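Local coordinates for protein beta-lactamase (Chitinophaga pinensis, PDB 6N36) that probably hydrolyses the amide bond of beta-lactam rings, as a metallo-beta-lactamase with two zinc ions bound side by side, at residues 18-23 with 33-38; 103-108 with 133-138; 120-125 with 189-194; 213-218 with 252-257. All coordinates share one frame; numbering follows the deposited sequence. Where two conformers were deposited one is given.

Overall arrangement
The four contacts stand 22 to 27 Å apart between centres and tie different parts of the metallo-beta-lactamase fold. Contact 4 is the most buried, packing helix 203-215 on helix 250-268 through a tyrosine, a leucine and a salt bridge. Contact 2 is partly buried and is the one built on sheet pairing, at an edge of the seven-stranded sheet. Contact 1, also partly buried, joins the two loops beside strands 23-26 and 29-31 at that sheet's other edge. Contact 3 lies at the surface, where two loops meet by van der Waals touch and a water. The Thr34 side chain of contact 1 lies about 10 Å from a zinc, that of Leu189 in contact 3 about 6 Å.

Contact 1: 18-23 with 33-38; sequences ADYQPF and GTYDLG
Tyr35 meets segment 18-23 with its backbone as well as its side chain. Of the polar links, the direct one is backbone to backbone: Tyr35 N donates to Ala18 O at 2.9 Å, fairly straight at 160° at the hydrogen but with the donor tilted 27° from the carbonyl plane. A water makes the second, giving a hydrogen bond to Tyr20 O and another to Gly33 O, each 2.8 Å long, and so joins two carbonyls that could not bond to each other. Within the second loop, Thr34 OG1 sits between its own backbone N and carbonyl carbon (chi1 62°). From there it accepts from Leu37 N at 3.0 Å in an ST motif, while a bond with Trp16 O ties it to helix 14-17.

In the apolar part, Ala18 CB rests on Tyr35 CB at 3.8 Å. Tyr20 CB leans against the backbone of Thr34, 3.7 Å from Thr34 C. Beyond them the two tyrosine side chains run at a slant to each other, touching at Tyr20 CD1 and Tyr35 CD1, 3.9 Å apart. His233 stacks on the ring of Tyr35 and also meets that of Tyr20, whose hydroxyl bonds to His236.

The antiparallel hairpin of strands 23-26 and 29-31 starts at the end of the first segment, so the contact draws together the two loops at its open end. Asp36 bonds to His226, a zinc ligand, which makes the 33-38 loop part of the second shell of a metallo-beta-lactamase metal site.

Contact 2: 103-108 with 133-138; sequences MMVNEK and VKADRL
Val105 CG1 presses on Ala135 CB at 3.5 Å, tighter than carbons usually pack; Ala135 lies just ahead of strand 137-139, which runs parallel to strand 102-106 across a beta-alpha-beta crossover containing helix 110-114. With chi1 at 65°, CG1 is placed between the backbone N and the carbonyl carbon, and Leu138 CD2 approaches Val105 CG1 at 4.3 Å. Ala110 of the helix touches both Val105 and Leu138. Val133, in the loop ahead of strand 137-139, is crossed at about a right angle by the Met103 side chain, with Met103 CG 3.8 Å from Val133 CG1.

The other face of the sheet carries Met104 and Arg137. Met104 CG lies against Arg137 CB at 3.9 Å; the two chains pass at a slant, and Met104 SD comes to 4.0 Å from Arg137 CD, while the guanidinium goes on to bond Ser144 O.

Backbone bonds hold the two segments together: Val105 N donates to Arg137 O at 3.1 Å, and Met103 O receives Asp136 N at 2.7 Å together with a weak bond from Arg137 N. The polar edge ends at the Asp136 carboxylate, whose OD2 accepts from Met103 N at 2.9 Å through its anti lone pair, the one directed away from OD1.

Contact 3: 120-125 with 189-194; sequences DYVMGG and LNDTKL
Val122 and Asp191, with CA atoms 6.6 Å apart, bring together two irregular loops, the second folded at Leu189 to Thr192 into a type I beta turn. Val122 carries most of the side-chain contact and spreads its methyls in two directions. CG1, anti to the backbone N at chi1 175°, lies 3.9 Å from Asp191 CB and 4.1 Å from Leu189 CD1. CG2 approaches Thr192 OG1 at 3.5 Å and also covers one face of the Tyr121 ring, offset toward its rim. The Tyr121 side chain passes Thr192 at about a right angle.

A water links three polar atoms: it donates to Tyr121 OH at 3.0 Å, accepts from Leu189 N at 2.8 Å, and bonds to Thr192 OG1, also at 2.8 Å. The tyrosine hydroxyl has Gly159 O as a further partner. Behind Val122, Asp120 OD1 takes Val122 N and Met123 N from opposite faces of its carboxylate plane, an Asx motif, with the bond from Val122 N closing an Asx turn. The Asp120 side chain touches the zinc ligand His85, and a zinc lies about 6 Å from the Leu189 side chain.

No direct hydrogen bond spans the two segments. The link rests on the Val122 methyls and one three-way water, while each loop is held by bonds of its own: Asp120 in the first, and Arg267, which binds Leu189 O and Thr192 O, on the second.

Contact 4: 213-218 with 252-257; sequences AMKALK and GYDDVL
Lys215 reaches across to Asp254 and Leu257 where the end of helix 203-215 packs on helix 250-268, in the helical layer that covers the five-stranded sheet of this metallo-beta-lactamase fold. Its CB starts the chain with CG anti to the backbone N (chi1 -158°), and bends further along turn its end toward Asp254. CG comes within 4.2 Å of Asp254 OD1. CD draws nearer to that oxygen, 3.3 Å from Asp254 OD1, and on the apolar side also meets Leu257 CD1, the lysine and leucine chains running antiparallel where they touch. CE follows at 3.6 Å from Asp254 OD1. At the tip, NZ forms a salt bridge with Asp254 OD1 at 3.0 Å, approaching from above the carboxylate, 66° out of its plane. Arg250 takes the other oxygen, OD2, and also bonds Lys215 O and Leu217 O, so one aspartate joins a lysine of the first helix to an arginine of its own.

Beside the salt bridge lies apolar packing, with Leu257 CD1 3.9 Å from Met214 CB. Leu217 rests on Leu168 and Leu181 of the sheet, and its CD1 is a methyl beside the phenol oxygen, 3.9 Å from Tyr253 OH. Phe219 and Trp222 meet the Tyr253 ring edge-to-face.

The ring crosses Met214 at about a right angle and has Met214 O at its edge, in plane; Tyr253 OH donates to that oxygen at 2.7 Å, standing 45° out of the carbonyl plane.

Contact 1: 18-23 with 33-38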
# COMPACT_ATOMS: atom_id res chain seq x y z
N ALA A 18 -10.05 -5.68 -12.29
CA ALA A 18 -11.43 -6.20 -12.09
C ALA A 18 -12.15 -5.32 -11.06
O ALA A 18 -11.60 -5.06 -9.99
CB ALA A 18 -11.44 -7.64 -11.65
N ASP A 19 -13.38 -4.95 -11.34
CA ASP A 19 -14.14 -4.08 -10.42
C ASP A 19 -14.48 -4.88 -9.16
O ASP A 19 -14.51 -6.13 -9.16
CB ASP A 19 -15.37 -3.50 -11.11
CG ASP A 19 -15.93 -2.25 -10.48
OD1 ASP A 19 -15.36 -1.73 -9.47
OD2 ASP A 19 -16.97 -1.82 -10.96
N TYR A 20 -14.63 -4.15 -8.07
CA TYR A 20 -15.06 -4.69 -6.78
C TYR A 20 -15.91 -3.62 -6.09
O TYR A 20 -15.48 -2.46 -6.10
CB TYR A 20 -13.82 -5.13 -5.99
CG TYR A 20 -14.18 -5.96 -4.79
CD1 TYR A 20 -14.49 -7.30 -4.94
CD2 TYR A 20 -14.29 -5.41 -3.53
CE1 TYR A 20 -14.87 -8.07 -3.85
CE2 TYR A 20 -14.65 -6.17 -2.43
CZ TYR A 20 -14.94 -7.51 -2.59
OH TYR A 20 -15.36 -8.31 -1.57
N GLN A 21 -16.97 -4.05 -5.42
CA GLN A 21 -17.92 -3.16 -4.69
C GLN A 21 -17.16 -2.50 -3.54
O GLN A 21 -16.69 -3.19 -2.66
CB GLN A 21 -19.09 -4.01 -4.17
CG GLN A 21 -20.21 -3.22 -3.51
CD GLN A 21 -21.46 -4.00 -3.15
OE1 GLN A 21 -22.16 -3.66 -2.21
NE2 GLN A 21 -21.76 -5.06 -3.88
N PRO A 22 -17.06 -1.17 -3.49
CA PRO A 22 -16.37 -0.56 -2.35
C PRO A 22 -17.20 -0.76 -1.07
O PRO A 22 -18.42 -0.94 -1.08
CB PRO A 22 -16.28 0.91 -2.72
CG PRO A 22 -17.43 1.13 -3.65
CD PRO A 22 -17.55 -0.17 -4.43
N PHE A 23 -16.51 -0.68 0.06
CA PHE A 23 -17.16 -0.94 1.34
C PHE A 23 -16.41 -0.30 2.49
O PHE A 23 -15.20 -0.07 2.39
CB PHE A 23 -17.32 -2.44 1.54
CG PHE A 23 -16.06 -3.24 1.76
CD1 PHE A 23 -15.25 -3.65 0.70
CD2 PHE A 23 -15.61 -3.50 3.05
CE1 PHE A 23 -14.10 -4.40 0.94
CE2 PHE A 23 -14.48 -4.27 3.28
CZ PHE A 23 -13.68 -4.66 2.23
N GLY A 33 -10.61 -0.23 -3.70
CA GLY A 33 -9.70 -0.84 -4.67
C GLY A 33 -10.40 -1.75 -5.65
O GLY A 33 -11.61 -1.71 -5.79
N THR A 34 -9.60 -2.58 -6.29
CA THR A 34 -10.11 -3.55 -7.27
C THR A 34 -10.20 -4.93 -6.62
O THR A 34 -10.03 -5.09 -5.40
CB THR A 34 -9.22 -3.53 -8.51
OG1 THR A 34 -7.90 -3.91 -8.12
CG2 THR A 34 -9.23 -2.19 -9.20
N TYR A 35 -10.55 -5.95 -7.43
CA TYR A 35 -10.62 -7.32 -6.86
C TYR A 35 -9.30 -7.64 -6.14
O TYR A 35 -9.37 -8.26 -5.10
CB TYR A 35 -10.98 -8.33 -7.95
CG TYR A 35 -11.28 -9.71 -7.42
CD1 TYR A 35 -12.56 -10.04 -6.99
CD2 TYR A 35 -10.31 -10.69 -7.37
CE1 TYR A 35 -12.85 -11.30 -6.47
CE2 TYR A 35 -10.57 -11.93 -6.83
CZ TYR A 35 -11.84 -12.23 -6.38
OH TYR A 35 -12.12 -13.46 -5.85
N ASP A 36 -8.14 -7.32 -6.73
CA ASP A 36 -6.84 -7.71 -6.15
C ASP A 36 -6.16 -6.51 -5.50
O ASP A 36 -5.40 -6.73 -4.51
CB ASP A 36 -5.91 -8.37 -7.16
CG ASP A 36 -4.71 -8.96 -6.46
OD1 ASP A 36 -4.93 -9.80 -5.55
OD2 ASP A 36 -3.59 -8.55 -6.80
N LEU A 37 -6.25 -5.33 -6.08
CA LEU A 37 -5.35 -4.22 -5.61
C LEU A 37 -6.05 -3.38 -4.55
O LEU A 37 -7.08 -2.72 -4.80
CB LEU A 37 -4.93 -3.34 -6.79
CG LEU A 37 -4.07 -4.01 -7.84
CD1 LEU A 37 -3.71 -3.02 -8.91
CD2 LEU A 37 -2.83 -4.63 -7.22
N GLY A 38 -5.40 -3.32 -3.39
CA GLY A 38 -5.91 -2.63 -2.21
C GLY A 38 -5.64 -1.14 -2.34
O GLY A 38 -4.50 -0.72 -2.53
O HOH W 1 -13.80 -1.25 -4.18

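Contact 2: 103-108 with 133-138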
# COMPACT_ATOMS: atom_id res chain seq x y z
N MET A 103 1.45 14.74 -2.22
CA MET A 103 2.12 13.41 -2.24
C MET A 103 3.10 13.33 -1.08
O MET A 103 4.07 14.09 -1.06
CB MET A 103 2.91 13.18 -3.52
CG MET A 103 3.49 11.78 -3.54
SD MET A 103 2.24 10.54 -3.97
CE MET A 103 2.62 9.28 -2.74
N MET A 104 2.90 12.40 -0.16
CA MET A 104 3.83 12.18 0.98
C MET A 104 4.42 10.77 0.80
O MET A 104 3.66 9.79 0.60
CB MET A 104 3.13 12.37 2.31
CG MET A 104 2.40 13.68 2.38
SD MET A 104 1.89 14.01 4.07
CE MET A 104 1.14 15.63 3.90
N VAL A 105 5.75 10.69 0.72
CA VAL A 105 6.46 9.44 0.32
C VAL A 105 7.68 9.24 1.21
O VAL A 105 8.37 10.24 1.55
CB VAL A 105 6.82 9.40 -1.17
CG1 VAL A 105 7.81 10.47 -1.55
CG2 VAL A 105 7.30 8.01 -1.59
N ASN A 106 7.87 8.02 1.64
CA ASN A 106 9.12 7.53 2.25
C ASN A 106 10.31 8.10 1.48
O ASN A 106 10.39 7.97 0.29
CB ASN A 106 9.12 6.00 2.26
CG ASN A 106 10.20 5.36 3.10
OD1 ASN A 106 11.26 5.95 3.31
ND2 ASN A 106 9.99 4.12 3.45
N GLU A 107 11.20 8.77 2.18
CA GLU A 107 12.43 9.35 1.58
C GLU A 107 13.13 8.30 0.71
O GLU A 107 13.67 8.68 -0.30
CB GLU A 107 13.39 9.85 2.67
CG GLU A 107 13.55 8.89 3.83
CD GLU A 107 14.81 8.99 4.68
OE1 GLU A 107 15.14 7.98 5.36
OE2 GLU A 107 15.43 10.07 4.69
N LYS A 108 13.07 7.03 1.13
CA LYS A 108 13.84 5.95 0.46
C LYS A 108 13.19 5.56 -0.88
O LYS A 108 13.87 4.90 -1.66
CB LYS A 108 13.98 4.75 1.41
CG LYS A 108 14.77 5.04 2.68
CD LYS A 108 14.76 3.89 3.67
CE LYS A 108 15.60 2.70 3.24
NZ LYS A 108 17.06 2.95 3.45
N VAL A 133 5.94 11.17 -10.06
CA VAL A 133 5.31 12.03 -9.04
C VAL A 133 6.40 12.63 -8.15
O VAL A 133 7.20 11.88 -7.59
CB VAL A 133 4.26 11.29 -8.19
CG1 VAL A 133 3.57 12.29 -7.29
CG2 VAL A 133 3.30 10.44 -9.02
N LYS A 134 6.42 13.95 -8.01
CA LYS A 134 7.31 14.64 -7.05
C LYS A 134 6.69 14.67 -5.65
O LYS A 134 5.47 14.90 -5.54
CB LYS A 134 7.53 16.08 -7.54
CG LYS A 134 8.28 16.14 -8.86
CD LYS A 134 8.73 17.56 -9.23
CE LYS A 134 9.40 17.63 -10.59
NZ LYS A 134 8.58 16.93 -11.61
N ALA A 135 7.50 14.52 -4.62
CA ALA A 135 7.09 14.49 -3.21
C ALA A 135 6.81 15.90 -2.71
O ALA A 135 7.67 16.80 -2.93
CB ALA A 135 8.14 13.85 -2.36
N ASP A 136 5.70 16.07 -1.98
CA ASP A 136 5.42 17.31 -1.22
C ASP A 136 5.98 17.20 0.20
O ASP A 136 6.31 18.24 0.79
CB ASP A 136 3.93 17.60 -1.28
CG ASP A 136 3.49 17.86 -2.71
OD1 ASP A 136 3.88 18.93 -3.26
OD2 ASP A 136 2.80 17.02 -3.30
N ARG A 137 6.10 15.99 0.73
CA ARG A 137 6.69 15.72 2.05
C ARG A 137 7.44 14.40 1.96
O ARG A 137 6.91 13.45 1.34
CB ARG A 137 5.65 15.69 3.17
CG ARG A 137 6.21 15.44 4.55
CD ARG A 137 5.18 15.57 5.67
NE ARG A 137 5.71 15.01 6.89
CZ ARG A 137 5.00 14.51 7.90
NH1 ARG A 137 3.68 14.54 7.89
NH2 ARG A 137 5.61 13.97 8.93
N LEU A 138 8.67 14.40 2.48
CA LEU A 138 9.49 13.17 2.55
C LEU A 138 9.32 12.61 3.95
O LEU A 138 9.55 13.36 4.95
CB LEU A 138 10.96 13.53 2.26
CG LEU A 138 11.26 14.09 0.87
CD1 LEU A 138 12.71 14.57 0.79
CD2 LEU A 138 10.99 13.06 -0.21

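Contact 3: 120-125 with 189-194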
# COMPACT_ATOMS: atom_id res chain seq x y z
N ASP A 120 14.26 1.24 -10.71
CA ASP A 120 13.84 0.07 -9.93
C ASP A 120 14.94 -0.99 -9.91
O ASP A 120 15.50 -1.35 -10.97
CB ASP A 120 12.56 -0.52 -10.48
CG ASP A 120 11.97 -1.55 -9.55
OD1 ASP A 120 12.38 -2.75 -9.61
OD2 ASP A 120 11.17 -1.13 -8.68
N TYR A 121 15.27 -1.54 -8.74
CA TYR A 121 16.45 -2.43 -8.64
C TYR A 121 16.24 -3.76 -9.34
O TYR A 121 17.25 -4.44 -9.63
CB TYR A 121 16.87 -2.64 -7.19
CG TYR A 121 16.02 -3.56 -6.34
CD1 TYR A 121 14.89 -3.12 -5.67
CD2 TYR A 121 16.40 -4.87 -6.13
CE1 TYR A 121 14.18 -3.96 -4.81
CE2 TYR A 121 15.71 -5.72 -5.29
CZ TYR A 121 14.58 -5.27 -4.61
OH TYR A 121 13.93 -6.13 -3.75
N VAL A 122 15.01 -4.13 -9.68
CA VAL A 122 14.72 -5.38 -10.43
C VAL A 122 14.30 -4.98 -11.84
O VAL A 122 14.91 -5.47 -12.80
CB VAL A 122 13.64 -6.24 -9.74
CG1 VAL A 122 13.24 -7.48 -10.58
CG2 VAL A 122 14.01 -6.67 -8.34
N MET A 123 13.35 -4.06 -11.96
CA MET A 123 12.61 -3.83 -13.23
C MET A 123 13.11 -2.59 -13.94
O MET A 123 12.47 -2.25 -14.98
CB MET A 123 11.10 -3.68 -12.93
CG MET A 123 10.49 -4.94 -12.37
SD MET A 123 8.75 -4.74 -11.91
CE MET A 123 8.91 -3.73 -10.45
N GLY A 124 14.19 -1.94 -13.48
CA GLY A 124 14.65 -0.62 -13.98
C GLY A 124 15.51 -0.69 -15.27
O GLY A 124 15.72 -1.82 -15.80
N GLY A 125 15.97 0.48 -15.72
CA GLY A 125 16.93 0.65 -16.84
C GLY A 125 16.26 0.59 -18.21
O GLY A 125 16.98 0.74 -19.24
N LEU A 189 10.95 -10.97 -5.04
CA LEU A 189 10.78 -11.31 -6.47
C LEU A 189 11.84 -12.36 -6.83
O LEU A 189 12.90 -12.49 -6.16
CB LEU A 189 10.92 -10.07 -7.35
CG LEU A 189 9.80 -9.04 -7.19
CD1 LEU A 189 9.98 -7.91 -8.19
CD2 LEU A 189 8.46 -9.69 -7.36
N ASN A 190 11.54 -13.11 -7.88
CA ASN A 190 12.47 -14.16 -8.34
C ASN A 190 13.87 -13.61 -8.63
O ASN A 190 14.83 -14.31 -8.35
CB ASN A 190 11.87 -14.80 -9.59
CG ASN A 190 12.67 -15.98 -10.09
OD1 ASN A 190 13.17 -16.75 -9.27
ND2 ASN A 190 12.66 -16.22 -11.41
N ASP A 191 13.97 -12.42 -9.24
CA ASP A 191 15.29 -11.95 -9.75
C ASP A 191 16.11 -11.37 -8.58
O ASP A 191 17.30 -11.10 -8.78
CB ASP A 191 15.14 -10.90 -10.85
CG ASP A 191 14.60 -11.45 -12.17
OD1 ASP A 191 14.87 -12.61 -12.47
OD2 ASP A 191 13.86 -10.70 -12.84
N THR A 192 15.60 -11.34 -7.38
CA THR A 192 16.34 -10.69 -6.25
C THR A 192 17.37 -11.62 -5.62
O THR A 192 17.02 -12.71 -5.17
CB THR A 192 15.33 -10.19 -5.20
OG1 THR A 192 14.63 -9.14 -5.87
CG2 THR A 192 15.96 -9.63 -3.94
N LYS A 193 18.62 -11.16 -5.56
CA LYS A 193 19.75 -11.79 -4.88
C LYS A 193 19.92 -11.18 -3.50
O LYS A 193 20.25 -10.00 -3.41
CB LYS A 193 20.99 -11.62 -5.77
CG LYS A 193 22.28 -12.25 -5.27
CD LYS A 193 23.36 -12.17 -6.38
CE LYS A 193 24.75 -12.58 -5.96
NZ LYS A 193 25.80 -11.68 -6.56
N LEU A 194 19.56 -11.91 -2.44
CA LEU A 194 19.54 -11.33 -1.07
C LEU A 194 20.92 -10.99 -0.53
O LEU A 194 20.99 -10.14 0.38
CB LEU A 194 18.84 -12.32 -0.15
CG LEU A 194 17.35 -12.44 -0.44
CD1 LEU A 194 16.80 -13.58 0.37
CD2 LEU A 194 16.57 -11.17 -0.12
O HOH W 2 12.26 -8.52 -4.47

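Contact 4: 213-218 with 252-257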
# COMPACT_ATOMS: atom_id res chain seq x y z
N ALA A 213 10.80 -6.67 12.25
CA ALA A 213 10.09 -5.44 12.62
C ALA A 213 8.57 -5.65 12.47
O ALA A 213 7.80 -5.28 13.37
CB ALA A 213 10.57 -4.31 11.78
N MET A 214 8.13 -6.27 11.38
CA MET A 214 6.70 -6.48 11.16
C MET A 214 6.15 -7.51 12.16
O MET A 214 5.01 -7.34 12.57
CB MET A 214 6.47 -6.89 9.70
CG MET A 214 6.80 -5.74 8.77
SD MET A 214 6.31 -6.11 7.06
CE MET A 214 4.53 -5.88 7.22
N LYS A 215 6.94 -8.49 12.57
CA LYS A 215 6.43 -9.47 13.56
C LYS A 215 6.14 -8.75 14.88
O LYS A 215 5.22 -9.16 15.65
CB LYS A 215 7.48 -10.56 13.78
CG LYS A 215 6.87 -11.84 14.33
CD LYS A 215 6.10 -12.54 13.21
CE LYS A 215 6.35 -14.03 13.15
NZ LYS A 215 5.48 -14.74 14.10
N ALA A 216 6.91 -7.71 15.18
CA ALA A 216 6.85 -7.01 16.47
C ALA A 216 5.67 -6.04 16.58
O ALA A 216 5.39 -5.56 17.69
CB ALA A 216 8.16 -6.32 16.76
N LEU A 217 4.98 -5.75 15.48
CA LEU A 217 3.88 -4.76 15.50
C LEU A 217 2.67 -5.33 16.23
O LEU A 217 2.46 -6.53 16.21
CB LEU A 217 3.52 -4.43 14.06
CG LEU A 217 4.59 -3.67 13.29
CD1 LEU A 217 4.08 -3.43 11.88
CD2 LEU A 217 4.94 -2.37 13.99
N LYS A 218 1.92 -4.45 16.86
CA LYS A 218 0.68 -4.76 17.61
C LYS A 218 -0.48 -3.98 16.99
O LYS A 218 -0.30 -2.74 16.82
CB LYS A 218 0.85 -4.29 19.06
CG LYS A 218 1.68 -5.20 19.94
CD LYS A 218 1.81 -4.67 21.34
CE LYS A 218 0.53 -4.06 21.85
NZ LYS A 218 0.49 -4.03 23.32
N GLY A 252 -3.14 -15.31 10.64
CA GLY A 252 -2.87 -15.22 9.20
C GLY A 252 -1.70 -14.29 8.95
O GLY A 252 -0.90 -14.56 8.05
N TYR A 253 -1.57 -13.24 9.75
CA TYR A 253 -0.44 -12.28 9.64
C TYR A 253 0.86 -12.98 10.01
O TYR A 253 1.85 -12.96 9.26
CB TYR A 253 -0.71 -11.12 10.59
CG TYR A 253 0.36 -10.07 10.61
CD1 TYR A 253 0.45 -9.15 9.58
CD2 TYR A 253 1.25 -9.96 11.66
CE1 TYR A 253 1.38 -8.14 9.59
CE2 TYR A 253 2.20 -8.96 11.70
CZ TYR A 253 2.23 -8.01 10.68
OH TYR A 253 3.13 -6.99 10.67
N ASP A 254 0.88 -13.66 11.15
CA ASP A 254 2.08 -14.43 11.55
C ASP A 254 2.41 -15.49 10.50
O ASP A 254 3.61 -15.69 10.22
CB ASP A 254 1.84 -15.03 12.94
CG ASP A 254 2.00 -13.96 14.01
OD1 ASP A 254 2.94 -13.13 13.86
OD2 ASP A 254 1.27 -14.01 15.03
N ASP A 255 1.42 -16.17 9.95
CA ASP A 255 1.65 -17.25 8.97
C ASP A 255 2.28 -16.66 7.70
O ASP A 255 3.24 -17.26 7.20
CB ASP A 255 0.35 -17.99 8.66
CG ASP A 255 -0.07 -18.91 9.80
OD1 ASP A 255 0.70 -19.04 10.80
OD2 ASP A 255 -1.18 -19.42 9.74
N VAL A 256 1.82 -15.52 7.19
CA VAL A 256 2.39 -14.91 5.95
C VAL A 256 3.84 -14.47 6.23
O VAL A 256 4.73 -14.72 5.42
CB VAL A 256 1.53 -13.72 5.47
CG1 VAL A 256 2.26 -12.88 4.43
CG2 VAL A 256 0.19 -14.18 4.94
N LEU A 257 4.10 -13.86 7.38
CA LEU A 257 5.48 -13.42 7.68
C LEU A 257 6.40 -14.64 7.86
O LEU A 257 7.54 -14.61 7.41
CB LEU A 257 5.49 -12.54 8.92
CG LEU A 257 4.83 -11.17 8.79
CD1 LEU A 257 4.93 -10.42 10.10
CD2 LEU A 257 5.43 -10.35 7.68